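Yersinopine dehydrogenase (Yersinia pestis, PDB 6C4M) catalyses the NADPH-dependent reductive condensation of pyruvate with an amino acid-derived intermediate, the last step in making the metallophore yersinopine. Local coordinates at residues 60-63 against 64-67; 337-340 against 341-344; 346-349 against 350-354. One frame throughout, in Å; residues are numbered along the deposited sequence.

Contact 1: 60-63 against 64-67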
# COMPACT_ATOMS: atom_id res chain seq x y z
N GLU A 60 -38.40 6.95 18.37
CA GLU A 60 -39.27 7.66 19.29
C GLU A 60 -38.99 9.16 19.29
O GLU A 60 -39.91 9.97 19.32
CB GLU A 60 -39.12 7.08 20.71
CG GLU A 60 -40.24 7.48 21.65
CD GLU A 60 -41.57 6.85 21.28
OE1 GLU A 60 -41.56 5.76 20.66
OE2 GLU A 60 -42.63 7.44 21.60
N ARG A 61 -37.71 9.54 19.29
CA ARG A 61 -37.39 10.96 19.31
C ARG A 61 -37.84 11.65 18.02
O ARG A 61 -38.27 12.80 18.05
CB ARG A 61 -35.89 11.16 19.55
CG ARG A 61 -35.52 12.57 20.03
CD ARG A 61 -34.21 12.60 20.79
NE ARG A 61 -33.08 13.03 19.96
CZ ARG A 61 -32.12 12.24 19.47
NH1 ARG A 61 -32.11 10.93 19.71
NH2 ARG A 61 -31.16 12.77 18.74
N LEU A 62 -37.73 10.95 16.89
CA LEU A 62 -38.20 11.49 15.62
C LEU A 62 -39.71 11.50 15.57
O LEU A 62 -40.32 12.42 15.00
CB LEU A 62 -37.63 10.66 14.47
CG LEU A 62 -38.09 10.96 13.03
CD1 LEU A 62 -37.55 12.32 12.60
CD2 LEU A 62 -37.64 9.85 12.07
N LYS A 63 -40.35 10.48 16.15
CA LYS A 63 -41.80 10.48 16.25
C LYS A 63 -42.28 11.69 17.03
O LYS A 63 -43.22 12.38 16.61
CB LYS A 63 -42.27 9.19 16.92
CG LYS A 63 -43.80 9.08 17.04
CD LYS A 63 -44.19 7.80 17.79
CE LYS A 63 -45.67 7.46 17.62
NZ LYS A 63 -46.01 6.25 18.43
N GLN A 64 -41.65 11.97 18.17
CA GLN A 64 -42.01 13.14 18.96
C GLN A 64 -41.76 14.42 18.18
O GLN A 64 -42.62 15.30 18.12
CB GLN A 64 -41.22 13.14 20.27
CG GLN A 64 -41.56 12.01 21.20
CD GLN A 64 -40.65 11.95 22.41
OE1 GLN A 64 -39.67 12.71 22.51
NE2 GLN A 64 -40.95 11.04 23.32
N TYR A 65 -40.56 14.56 17.61
CA TYR A 65 -40.25 15.77 16.88
C TYR A 65 -41.28 16.04 15.79
O TYR A 65 -41.76 17.17 15.63
CB TYR A 65 -38.85 15.67 16.28
CG TYR A 65 -38.64 16.67 15.17
CD1 TYR A 65 -38.19 17.95 15.44
CD2 TYR A 65 -38.93 16.34 13.85
CE1 TYR A 65 -38.01 18.87 14.43
CE2 TYR A 65 -38.75 17.26 12.84
CZ TYR A 65 -38.29 18.52 13.14
OH TYR A 65 -38.12 19.43 12.12
N LEU A 66 -41.64 15.02 15.01
CA LEU A 66 -42.49 15.26 13.84
C LEU A 66 -43.90 15.62 14.24
O LEU A 66 -44.56 16.39 13.54
CB LEU A 66 -42.52 14.05 12.94
CG LEU A 66 -41.21 13.74 12.24
CD1 LEU A 66 -41.37 12.42 11.53
CD2 LEU A 66 -40.85 14.86 11.26
N ALA A 67 -44.39 15.05 15.35
CA ALA A 67 -45.72 15.41 15.82
C ALA A 67 -45.83 16.89 16.13
O ALA A 67 -46.93 17.42 16.23
CB ALA A 67 -46.06 14.62 17.08
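Four successive i to i+4 backbone bonds run from E60 O, R61 O, L62 O and K63 O to the amides of Q64, Y65, L66 and A67, the first spanning 2.9 Å from Q64 N to E60 O with an N-H...O angle of 164°. They form the middle and later turns of helix 57-68, whose first residues T57 and K58 end the NADP+-binding run N53 to K58 in the Rossmann-type nucleotide-binding domain. On the buried flank L62 and L66 meet one turn apart: L62 CG lies 3.9 Å from L66 CD1, and L62 CD1 comes equally near L66 CG. Their chains take different first torsions. L62 sends CG opposite its own backbone N (chi1 174°), whereas L66 keeps CG beside the N, and the two branched ends cross at a slant. Both leucines also rest on Y94 of strand 93-95, and L62 reaches A30 of the cofactor-binding loop, joining helix to sheet. The Y65 ring heads off from 60-63, stacking on Y202 and bonding through OH to T71 O, with only a loose brush of its CD2 against L62 CD1 at 4.4 Å. K63 is extended along its whole length, and NZ forms a salt bridge with D96 OD2. On the outer side the amide of Q64 and the carboxylate of E60 stand nearly perpendicular, and Q64 NE2 approaches E60 CG at 4.0 Å.

Contact 2: 337-340 against 341-344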
# COMPACT_ATOMS: atom_id res chain seq x y z
N VAL A 337 -3.40 0.81 -11.27
CA VAL A 337 -4.19 -0.26 -11.87
C VAL A 337 -4.39 0.05 -13.35
O VAL A 337 -5.17 0.94 -13.71
CB VAL A 337 -5.55 -0.43 -11.17
CG1 VAL A 337 -6.36 -1.52 -11.86
CG2 VAL A 337 -5.33 -0.77 -9.68
N SER A 338 -3.78 -0.76 -14.21
CA SER A 338 -3.79 -0.45 -15.63
C SER A 338 -5.19 -0.67 -16.22
O SER A 338 -6.04 -1.39 -15.67
CB SER A 338 -2.78 -1.33 -16.36
OG SER A 338 -3.19 -2.68 -16.26
N ARG A 339 -5.44 -0.04 -17.38
CA ARG A 339 -6.68 -0.33 -18.09
C ARG A 339 -6.69 -1.77 -18.55
O ARG A 339 -7.75 -2.40 -18.61
CB ARG A 339 -6.88 0.60 -19.30
CG ARG A 339 -7.10 2.07 -18.98
CD ARG A 339 -8.20 2.26 -17.96
NE ARG A 339 -9.44 1.56 -18.33
CZ ARG A 339 -10.58 1.66 -17.65
NH1 ARG A 339 -10.66 2.49 -16.61
NH2 ARG A 339 -11.63 0.96 -18.02
N ARG A 340 -5.53 -2.31 -18.89
CA ARG A 340 -5.48 -3.73 -19.21
C ARG A 340 -5.98 -4.58 -18.04
O ARG A 340 -6.73 -5.55 -18.24
CB ARG A 340 -4.07 -4.15 -19.59
CG ARG A 340 -3.98 -5.57 -20.16
CD ARG A 340 -2.57 -6.15 -19.99
NE ARG A 340 -2.66 -7.53 -19.49
CZ ARG A 340 -2.13 -7.99 -18.36
NH1 ARG A 340 -1.41 -7.22 -17.56
NH2 ARG A 340 -2.32 -9.26 -18.05
N TRP A 341 -5.56 -4.26 -16.82
CA TRP A 341 -5.99 -5.07 -15.67
C TRP A 341 -7.51 -4.99 -15.50
O TRP A 341 -8.17 -5.99 -15.20
CB TRP A 341 -5.25 -4.61 -14.40
CG TRP A 341 -3.97 -5.41 -14.08
CD1 TRP A 341 -3.47 -6.50 -14.75
CD2 TRP A 341 -3.05 -5.16 -13.00
NE1 TRP A 341 -2.32 -6.94 -14.15
CE2 TRP A 341 -2.05 -6.14 -13.07
CE3 TRP A 341 -3.00 -4.21 -11.97
CZ2 TRP A 341 -0.99 -6.19 -12.16
CZ3 TRP A 341 -1.98 -4.27 -11.07
CH2 TRP A 341 -0.98 -5.26 -11.17
N ILE A 342 -8.08 -3.82 -15.72
CA ILE A 342 -9.51 -3.61 -15.57
C ILE A 342 -10.28 -4.39 -16.64
O ILE A 342 -11.21 -5.15 -16.33
CB ILE A 342 -9.81 -2.11 -15.62
CG1 ILE A 342 -9.34 -1.49 -14.30
CG2 ILE A 342 -11.32 -1.83 -15.89
CD1 ILE A 342 -9.15 0.02 -14.36
N ASP A 343 -9.90 -4.21 -17.91
CA ASP A 343 -10.68 -4.77 -19.01
C ASP A 343 -10.57 -6.28 -19.04
O ASP A 343 -11.51 -6.96 -19.46
CB ASP A 343 -10.22 -4.24 -20.38
CG ASP A 343 -10.37 -2.74 -20.53
OD1 ASP A 343 -11.23 -2.17 -19.83
OD2 ASP A 343 -9.61 -2.15 -21.34
N GLU A 344 -9.42 -6.82 -18.67
CA GLU A 344 -9.17 -8.24 -18.83
C GLU A 344 -9.32 -8.99 -17.51
O GLU A 344 -9.14 -10.21 -17.50
CB GLU A 344 -7.78 -8.47 -19.43
CG GLU A 344 -7.55 -7.73 -20.77
CD GLU A 344 -6.20 -8.04 -21.45
OE1 GLU A 344 -5.34 -8.72 -20.84
OE2 GLU A 344 -6.01 -7.60 -22.61
O HOH W 1 -9.87 0.65 -21.20
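An N-capped first turn opens the short helix 339-344: S338, the N-cap residue, accepts from W341 N through its side chain, OG standing 2.9 Å from that amide. The hydroxyl is put there by chi1 of 65°, which sets OG between the backbone N and the carbonyl carbon of S338. The same OG packs 3.4 Å from W341 CB, while S338 O takes the amide of I342. Behind the cap, V337 CG1 meets I342 CG1 at 3.9 Å, the two side chains crossing at about a right angle. V337 and W341 both lean on V359 of helix 350-364, and W341 also packs on P294 of the second subunit. Two arginines then reach forward along the helix. R339 folds back at chi2 and chi3, laying one face of its guanidinium over I342 CD1. Its NH2 makes a long salt bridge to D343 OD1, 3.6 Å, and has a second carboxylate partner in D327; a water accepts from R339 NE and donates to D343 OD2, a second, water-mediated link. R340 instead sends CG opposite its backbone N, and its NE bonds E344 OE1 at 3.2 Å. That salt bridge is bent: the N-H...O angle is 143° and the donor approaches from above the carboxylate plane, with the two flat groups nearly perpendicular. R340 NH1 sits 3.5 Å from W341 NE1 at a slant to the indole, and both side chains have an outside partner in E352. With V337 just before the cap packed on I342, the fourth residue after it, the S338 N-cap completes the hydrophobic staple of a helix N terminus.

Contact 3: 346-349 against 350-354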
# COMPACT_ATOMS: atom_id res chain seq x y z
N PRO A 346 -11.48 -10.55 -15.68
CA PRO A 346 -12.08 -11.88 -15.54
C PRO A 346 -11.27 -12.96 -16.21
O PRO A 346 -11.38 -14.13 -15.81
CB PRO A 346 -13.47 -11.72 -16.20
CG PRO A 346 -13.70 -10.23 -16.32
CD PRO A 346 -12.31 -9.64 -16.49
N GLN A 347 -10.41 -12.63 -17.18
CA GLN A 347 -9.55 -13.64 -17.78
C GLN A 347 -8.17 -13.72 -17.14
O GLN A 347 -7.37 -14.56 -17.56
CB GLN A 347 -9.36 -13.41 -19.27
CG GLN A 347 -10.63 -13.63 -20.10
CD GLN A 347 -11.65 -12.55 -19.86
OE1 GLN A 347 -12.70 -12.80 -19.27
NE2 GLN A 347 -11.35 -11.34 -20.32
N LEU A 348 -7.85 -12.87 -16.17
CA LEU A 348 -6.53 -12.91 -15.58
C LEU A 348 -6.45 -14.14 -14.69
O LEU A 348 -7.45 -14.57 -14.13
CB LEU A 348 -6.25 -11.68 -14.73
CG LEU A 348 -6.33 -10.32 -15.42
CD1 LEU A 348 -6.11 -9.20 -14.41
CD2 LEU A 348 -5.30 -10.27 -16.52
N PRO A 349 -5.25 -14.73 -14.54
CA PRO A 349 -5.12 -15.81 -13.58
C PRO A 349 -5.39 -15.32 -12.18
O PRO A 349 -5.17 -14.13 -11.87
CB PRO A 349 -3.65 -16.24 -13.75
CG PRO A 349 -3.19 -15.66 -15.00
CD PRO A 349 -3.98 -14.40 -15.18
N PRO A 350 -5.82 -16.21 -11.28
CA PRO A 350 -6.09 -15.82 -9.90
C PRO A 350 -5.02 -14.96 -9.26
O PRO A 350 -5.32 -13.96 -8.60
CB PRO A 350 -6.18 -17.17 -9.17
CG PRO A 350 -6.61 -18.13 -10.21
CD PRO A 350 -6.01 -17.65 -11.50
N LEU A 351 -3.76 -15.35 -9.42
CA LEU A 351 -2.71 -14.61 -8.73
C LEU A 351 -2.63 -13.19 -9.26
O LEU A 351 -2.39 -12.24 -8.50
CB LEU A 351 -1.37 -15.34 -8.87
CG LEU A 351 -0.24 -14.76 -8.02
CD1 LEU A 351 -0.62 -14.70 -6.54
CD2 LEU A 351 0.98 -15.60 -8.20
N GLU A 352 -2.85 -13.02 -10.56
CA GLU A 352 -2.80 -11.68 -11.14
C GLU A 352 -4.03 -10.87 -10.77
O GLU A 352 -3.93 -9.66 -10.54
CB GLU A 352 -2.67 -11.75 -12.66
CG GLU A 352 -2.29 -10.39 -13.25
CD GLU A 352 -1.79 -10.47 -14.68
OE1 GLU A 352 -1.87 -11.55 -15.31
OE2 GLU A 352 -1.33 -9.43 -15.17
N GLN A 353 -5.20 -11.52 -10.74
CA GLN A 353 -6.38 -10.89 -10.17
C GLN A 353 -6.09 -10.36 -8.78
O GLN A 353 -6.43 -9.21 -8.44
CB GLN A 353 -7.54 -11.89 -10.12
CG GLN A 353 -8.22 -12.18 -11.45
CD GLN A 353 -9.55 -12.93 -11.24
OE1 GLN A 353 -9.85 -13.40 -10.13
NE2 GLN A 353 -10.34 -13.03 -12.28
N GLN A 354 -5.44 -11.19 -7.95
CA GLN A 354 -5.19 -10.79 -6.59
C GLN A 354 -4.23 -9.61 -6.53
O GLN A 354 -4.48 -8.63 -5.82
CB GLN A 354 -4.66 -11.99 -5.80
CG GLN A 354 -5.79 -13.01 -5.47
CD GLN A 354 -5.23 -14.31 -4.91
OE1 GLN A 354 -4.26 -14.30 -4.17
NE2 GLN A 354 -5.80 -15.43 -5.32
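P349 O accepts two amides of the turn that follows it. The bond from Q353 N is short and straight, 2.8 Å with an N-H...O angle of 173°, and arrives nearly along the C=O axis; that from E352 N, 2.9 Å, is weak, its angle only 119°. On the ring side of P349, its ring and the E352 side chain lie side by side and point the same way, P349 CD sitting 3.5 Å from E352 OE1. E352 is extended beyond CG, and its first torsion of -167° swings CG opposite the backbone N, carrying the carboxylate back over the preceding loop. There L348 crosses it at about a right angle, with CD2 3.9 Å from OE1. The other carboxylate oxygen, OE2, is held by W341 NE1 and R340 NH2, two donors that would probably favour the charged form of this buried acid. P349 is the N-cap residue of helix 350-364, and P350 is its first residue, where a proline fits well because an amide in the first turn has no earlier helical carbonyl to bond. A 3-10 segment at 346-347 and the residues L348 and P349 carry the chain from helix 339-344 into this longer helix, which meets the second subunit through L351, E352 and Q354. Q353 keeps CG beside its own backbone N, packing 3.9 Å from L348 CB. Its extended chain carries the amide back along the loop, where NE2 bonds F345 O and stands 3.8 Å from P346 O.

How the contacts relate
From the N terminus the chain first makes contact 1, on helix 57-68 of the nucleotide-binding domain, and closes it long before the other two open. Contacts 2 and 3 come in quick succession, between residues 337 and 354, on the opposite side of the chain's centre, with contact 1 about 50 Å from contact 2 between centres. None nests in or crosses another; each is a turn closed within a few residues. Contacts 2 and 3, their centres 11 Å apart, touch directly: they share the carboxylate of E352, and L348 CD1 packs on W341 CD1, tying helix 339-344 to helix 350-364 beside the dimer interface.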